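Local coordinates for Exo-beta-1,3-glucanase (Streptomyces sp. SirexAA-E, PDB 4PEY), which hydrolyses laminarin and laminarioligosaccharides as an exo-acting beta-1,3-glucanase of glycoside hydrolase family 55, yielding glucose and laminaribiose, at residues F134-V139 and K222-L227; G199-S204 and P208-L213. The protein carries 1 engineered substitution. All blocks are in the same frame, centred on the assembly; numbering follows the deposited sequence.

Contact 1: F134-V139 and K222-L227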
loop_
_atom_site.group_PDB
_atom_site.type_symbol
_atom_site.label_atom_id
_atom_site.label_comp_id
_atom_site.label_asym_id
_atom_site.label_seq_id
_atom_site.Cartn_x
_atom_site.Cartn_y
_atom_site.Cartn_z
ATOM N N PHE A 134 -8.527 -0.401 2.096
ATOM C CA PHE A 134 -9.973 -0.508 2.226
ATOM C C PHE A 134 -10.443 -1.035 0.863
ATOM O O PHE A 134 -10.531 -0.269 -0.106
ATOM C CB PHE A 134 -10.539 0.878 2.570
ATOM C CG PHE A 134 -11.965 0.906 3.076
ATOM C CD1 PHE A 134 -12.239 0.772 4.431
ATOM C CD2 PHE A 134 -13.019 1.187 2.212
ATOM C CE1 PHE A 134 -13.545 0.851 4.919
ATOM C CE2 PHE A 134 -14.327 1.280 2.694
ATOM C CZ PHE A 134 -14.585 1.101 4.048
ATOM N N ARG A 135 -10.680 -2.346 0.774
ATOM C CA ARG A 135 -10.969 -3.020 -0.502
ATOM C C ARG A 135 -12.287 -3.775 -0.511
ATOM O O ARG A 135 -12.646 -4.394 0.482
ATOM C CB ARG A 135 -9.878 -4.040 -0.845
ATOM C CG ARG A 135 -8.500 -3.486 -1.150
ATOM C CD ARG A 135 -7.529 -4.642 -1.417
ATOM N NE ARG A 135 -6.156 -4.189 -1.649
ATOM C CZ ARG A 135 -5.657 -3.827 -2.827
ATOM N NH1 ARG A 135 -6.420 -3.847 -3.920
ATOM N NH2 ARG A 135 -4.389 -3.424 -2.904
ATOM N N ARG A 136 -12.985 -3.755 -1.642
ATOM C CA ARG A 136 -14.176 -4.590 -1.826
ATOM C C ARG A 136 -15.164 -4.375 -0.678
ATOM O O ARG A 136 -15.731 -5.324 -0.138
ATOM C CB ARG A 136 -13.780 -6.077 -1.941
ATOM C CG ARG A 136 -14.782 -6.970 -2.669
ATOM C CD ARG A 136 -14.339 -8.442 -2.626
ATOM N NE ARG A 136 -15.271 -9.342 -3.308
ATOM C CZ ARG A 136 -15.237 -9.599 -4.610
ATOM N NH1 ARG A 136 -16.119 -10.431 -5.150
ATOM N NH2 ARG A 136 -14.320 -9.022 -5.373
ATOM N N MET A 137 -15.367 -3.112 -0.317
ATOM C CA MET A 137 -16.283 -2.748 0.758
ATOM C C MET A 137 -17.558 -2.144 0.192
ATOM O O MET A 137 -17.520 -1.433 -0.817
ATOM C CB MET A 137 -15.622 -1.741 1.713
ATOM C CG MET A 137 -14.363 -2.269 2.393
ATOM S SD MET A 137 -14.670 -3.557 3.628
ATOM C CE MET A 137 -15.469 -2.622 4.934
ATOM N N HIS A 138 -18.683 -2.390 0.862
ATOM C CA HIS A 138 -19.918 -1.687 0.544
ATOM C C HIS A 138 -20.367 -0.895 1.758
ATOM O O HIS A 138 -20.843 -1.478 2.730
ATOM C CB HIS A 138 -21.040 -2.640 0.116
ATOM C CG HIS A 138 -22.288 -1.927 -0.310
ATOM N ND1 HIS A 138 -23.531 -2.526 -0.316
ATOM C CD2 HIS A 138 -22.484 -0.650 -0.721
ATOM C CE1 HIS A 138 -24.435 -1.654 -0.736
ATOM N NE2 HIS A 138 -23.825 -0.505 -0.977
ATOM N N VAL A 139 -20.223 0.428 1.708
ATOM C CA VAL A 139 -20.671 1.255 2.827
ATOM C C VAL A 139 -22.044 1.823 2.503
ATOM O O VAL A 139 -22.197 2.611 1.559
ATOM C CB VAL A 139 -19.688 2.402 3.142
ATOM C CG1 VAL A 139 -20.168 3.170 4.369
ATOM C CG2 VAL A 139 -18.283 1.849 3.377
ATOM N N LYS A 222 -7.299 -7.862 -5.753
ATOM C CA LYS A 222 -6.509 -8.694 -4.852
ATOM C C LYS A 222 -7.230 -9.991 -4.486
ATOM O O LYS A 222 -8.424 -9.972 -4.182
ATOM C CB LYS A 222 -6.181 -7.904 -3.585
ATOM C CG LYS A 222 -5.203 -8.600 -2.669
ATOM C CD LYS A 222 -5.038 -7.836 -1.360
ATOM C CE LYS A 222 -6.270 -7.983 -0.484
ATOM N NZ LYS A 222 -6.505 -9.379 0.044
ATOM N N PRO A 223 -6.514 -11.131 -4.525
ATOM C CA PRO A 223 -7.135 -12.378 -4.069
ATOM C C PRO A 223 -7.541 -12.302 -2.598
ATOM O O PRO A 223 -6.913 -11.572 -1.818
ATOM C CB PRO A 223 -6.030 -13.423 -4.281
ATOM C CG PRO A 223 -5.179 -12.844 -5.391
ATOM C CD PRO A 223 -5.182 -11.358 -5.120
ATOM N N PHE A 224 -8.577 -13.038 -2.223
ATOM C CA PHE A 224 -9.027 -13.031 -0.832
ATOM C C PHE A 224 -9.606 -14.384 -0.430
ATOM O O PHE A 224 -10.151 -15.134 -1.259
ATOM C CB PHE A 224 -10.060 -11.916 -0.593
ATOM C CG PHE A 224 -11.278 -12.023 -1.470
ATOM C CD1 PHE A 224 -12.415 -12.689 -1.026
ATOM C CD2 PHE A 224 -11.285 -11.471 -2.745
ATOM C CE1 PHE A 224 -13.542 -12.800 -1.835
ATOM C CE2 PHE A 224 -12.406 -11.586 -3.566
ATOM C CZ PHE A 224 -13.535 -12.251 -3.109
ATOM N N LEU A 225 -9.457 -14.691 0.854
ATOM C CA LEU A 225 -10.017 -15.888 1.454
ATOM C C LEU A 225 -11.534 -15.776 1.573
ATOM O O LEU A 225 -12.055 -14.729 1.960
ATOM C CB LEU A 225 -9.399 -16.112 2.837
ATOM C CG LEU A 225 -9.740 -17.413 3.563
ATOM C CD1 LEU A 225 -9.076 -18.607 2.855
ATOM C CD2 LEU A 225 -9.311 -17.335 5.036
ATOM N N TYR A 226 -12.252 -16.846 1.250
ATOM C CA TYR A 226 -13.690 -16.844 1.493
ATOM C C TYR A 226 -14.189 -18.255 1.730
ATOM O O TYR A 226 -13.430 -19.224 1.614
ATOM C CB TYR A 226 -14.449 -16.183 0.330
ATOM C CG TYR A 226 -14.666 -17.060 -0.890
ATOM C CD1 TYR A 226 -13.620 -17.357 -1.764
ATOM C CD2 TYR A 226 -15.927 -17.564 -1.187
ATOM C CE1 TYR A 226 -13.828 -18.145 -2.884
ATOM C CE2 TYR A 226 -16.143 -18.350 -2.303
ATOM C CZ TYR A 226 -15.090 -18.641 -3.149
ATOM O OH TYR A 226 -15.299 -19.426 -4.263
ATOM N N LEU A 227 -15.459 -18.356 2.098
ATOM C CA LEU A 227 -16.118 -19.639 2.300
ATOM C C LEU A 227 -17.078 -19.950 1.169
ATOM O O LEU A 227 -17.995 -19.181 0.899
ATOM C CB LEU A 227 -16.873 -19.643 3.627
ATOM C CG LEU A 227 -16.039 -19.944 4.865
ATOM C CD1 LEU A 227 -16.836 -19.625 6.122
ATOM C CD2 LEU A 227 -15.602 -21.406 4.849
HETATM O O HOH W 1 -8.780 -5.451 -4.666
#
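In one of its two modelled conformers, the one described here, Arg136 places CD over one face of the Phe224 ring, and Phe224 CZ lies against one face of the Arg136 guanidinium, toward its rim. Arg136 CD stands 4.2 Å from the centroid of the Phe224 ring in a CH-pi contact, and Arg136 NE comes to 3.4 Å from Phe224 CZ. The guanidinium and ring planes are inclined by 35°. Beside this pair, Arg135 and Lys222 cross at about a right angle through their aliphatic parts, with Arg135 CD 3.7 Å from Lys222 CE. No direct hydrogen bond joins the segments; a water bridges them, accepting from Arg135 NH1 at 2.9 Å and from Lys222 N at 3.0 Å. Residues 134-139 belong to a right-handed beta-helix, the fold of family 55: strand 134-135 runs parallel to 110-113 and 157-159, while strand 224-228 pairs antiparallel with 231-243. Lys222 bends at its last two torsions (chi3 73°, chi4 67°), which turns NZ back to Pro223 O, 2.9 Å away, while a salt bridge ties NZ to Glu113. Arg135 NE lies 5.5 Å from Lys222 NZ and has its own counter-ion in Asp370, on strand 367-375. Leu82 O accepts from Arg136 NH1 in this conformer.

Contact 2: G199-S204 and P208-L213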
loop_
_atom_site.group_PDB
_atom_site.type_symbol
_atom_site.label_atom_id
_atom_site.label_comp_id
_atom_site.label_asym_id
_atom_site.label_seq_id
_atom_site.Cartn_x
_atom_site.Cartn_y
_atom_site.Cartn_z
ATOM N N GLY A 199 -18.729 8.568 -9.958
ATOM C CA GLY A 199 -19.073 9.563 -8.960
ATOM C C GLY A 199 -17.910 10.444 -8.531
ATOM O O GLY A 199 -18.095 11.341 -7.706
ATOM N N ALA A 200 -16.720 10.200 -9.081
ATOM C CA ALA A 200 -15.564 11.050 -8.789
ATOM C C ALA A 200 -15.817 12.489 -9.233
ATOM O O ALA A 200 -16.513 12.732 -10.224
ATOM C CB ALA A 200 -14.311 10.507 -9.471
ATOM N N PRO A 201 -15.254 13.460 -8.504
ATOM C CA PRO A 201 -15.346 14.835 -9.004
ATOM C C PRO A 201 -14.558 14.961 -10.305
ATOM O O PRO A 201 -13.589 14.226 -10.499
ATOM C CB PRO A 201 -14.723 15.671 -7.881
ATOM C CG PRO A 201 -13.841 14.714 -7.132
ATOM C CD PRO A 201 -14.491 13.360 -7.252
ATOM N N ALA A 202 -14.977 15.848 -11.196
ATOM C CA ALA A 202 -14.264 16.026 -12.454
ATOM C C ALA A 202 -12.854 16.554 -12.221
ATOM O O ALA A 202 -12.593 17.226 -11.225
ATOM C CB ALA A 202 -15.032 16.963 -13.362
ATOM N N GLN A 203 -11.951 16.222 -13.139
ATOM C CA GLN A 203 -10.605 16.788 -13.173
ATOM C C GLN A 203 -10.637 18.291 -12.943
ATOM O O GLN A 203 -11.344 19.008 -13.655
ATOM C CB GLN A 203 -9.943 16.483 -14.517
ATOM C CG GLN A 203 -8.622 17.206 -14.754
ATOM C CD GLN A 203 -7.490 16.639 -13.917
ATOM O OE1 GLN A 203 -7.433 15.436 -13.660
ATOM N NE2 GLN A 203 -6.576 17.506 -13.495
ATOM N N SER A 204 -9.867 18.777 -11.970
ATOM C CA SER A 204 -9.922 20.201 -11.644
ATOM C C SER A 204 -8.631 20.775 -11.069
ATOM O O SER A 204 -8.588 21.962 -10.754
ATOM C CB SER A 204 -11.056 20.465 -10.652
ATOM O OG SER A 204 -10.763 19.864 -9.406
ATOM N N PRO A 208 -10.315 22.445 -6.968
ATOM C CA PRO A 208 -9.679 21.666 -5.894
ATOM C C PRO A 208 -8.636 20.725 -6.502
ATOM O O PRO A 208 -8.648 20.539 -7.722
ATOM C CB PRO A 208 -10.846 20.882 -5.272
ATOM C CG PRO A 208 -12.082 21.577 -5.728
ATOM C CD PRO A 208 -11.755 22.165 -7.071
ATOM N N PRO A 209 -7.735 20.165 -5.685
ATOM C CA PRO A 209 -6.658 19.349 -6.263
ATOM C C PRO A 209 -7.129 17.939 -6.631
ATOM O O PRO A 209 -6.686 16.943 -6.042
ATOM C CB PRO A 209 -5.610 19.316 -5.149
ATOM C CG PRO A 209 -6.423 19.447 -3.881
ATOM C CD PRO A 209 -7.549 20.396 -4.242
ATOM N N TYR A 210 -8.016 17.873 -7.620
ATOM C CA TYR A 210 -8.570 16.608 -8.096
ATOM C C TYR A 210 -7.920 16.166 -9.413
ATOM O O TYR A 210 -8.010 16.864 -10.436
ATOM C CB TYR A 210 -10.081 16.729 -8.304
ATOM C CG TYR A 210 -10.906 16.950 -7.054
ATOM C CD1 TYR A 210 -10.543 16.393 -5.835
ATOM C CD2 TYR A 210 -12.070 17.711 -7.107
ATOM C CE1 TYR A 210 -11.327 16.591 -4.696
ATOM C CE2 TYR A 210 -12.849 17.915 -5.987
ATOM C CZ TYR A 210 -12.476 17.352 -4.784
ATOM O OH TYR A 210 -13.273 17.559 -3.678
ATOM N N THR A 211 -7.294 14.997 -9.377
ATOM C CA THR A 211 -6.729 14.355 -10.557
ATOM C C THR A 211 -7.632 13.182 -10.884
ATOM O O THR A 211 -7.704 12.236 -10.111
ATOM C CB THR A 211 -5.288 13.862 -10.307
ATOM O OG1 THR A 211 -4.447 14.986 -10.018
ATOM C CG2 THR A 211 -4.739 13.103 -11.520
ATOM N N THR A 212 -8.334 13.248 -12.012
ATOM C CA THR A 212 -9.385 12.280 -12.295
ATOM C C THR A 212 -9.206 11.625 -13.658
ATOM O O THR A 212 -9.240 12.300 -14.692
ATOM C CB THR A 212 -10.773 12.948 -12.229
ATOM O OG1 THR A 212 -10.936 13.560 -10.941
ATOM C CG2 THR A 212 -11.882 11.929 -12.465
ATOM N N LEU A 213 -9.033 10.308 -13.637
ATOM C CA LEU A 213 -8.920 9.497 -14.843
ATOM C C LEU A 213 -10.184 8.652 -14.994
ATOM O O LEU A 213 -10.637 8.032 -14.033
ATOM C CB LEU A 213 -7.678 8.603 -14.783
ATOM C CG LEU A 213 -6.282 9.239 -14.833
ATOM C CD1 LEU A 213 -5.973 10.129 -13.637
ATOM C CD2 LEU A 213 -5.243 8.146 -14.904
#
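The Tyr210 ring is sandwiched between two prolines: Pro201 CG sits over the centre of one face, 3.5 Å from the ring centroid and 11° off the normal, and Pro208 CB lies against the opposite face, toward the rim. Trp185 meets the same ring with its plane nearly perpendicular. In this beta-helix the loop after strand 191-198 folds back on the start of strand 210-220, the next strand in parallel pairing with it. Ser204 N donates to Tyr210 O, 3.1 Å away. Gln203 bends at chi2 (73°), bringing OE1 to within 2.9 Å of Thr212 N, so that a side-chain amide takes up a strand N-H; its NE2 is held by Asp524, which also accepts from Thr211 OG1. Thr212 also turns OG1 back to the loop and donates to Pro201 O at 2.8 Å, while its CG2 lies against Ala200 CB. Pro208, preceded by a cis peptide, starts an inverse gamma turn centred on Pro209. Its carbonyl is gripped twice from one face, by Tyr210 N at 2.7 Å from Pro208 O and by Ser204 OG, whose 2.8 Å bond to Pro208 O comes from above the carbonyl plane.

How the contacts relate
The centres of contacts 1 and 2 lie 25 Å apart, and their nearest atoms are separated by about 13 Å without touching. They are linked along the chain by strand 210-220, which begins in contact 2 and is followed directly by strand 224-228 of contact 1. Contact 2 thus falls between the two segments of contact 1 in sequence. Contact 1 is wholly buried, with its centre about 15 Å from the centre of the chain, whereas contact 2 is only partly buried, about 21 Å out. Both reach toward later parts of the chain, through Asp370 and Asp524 respectively. Both contacts lie away from the sugar-binding sites.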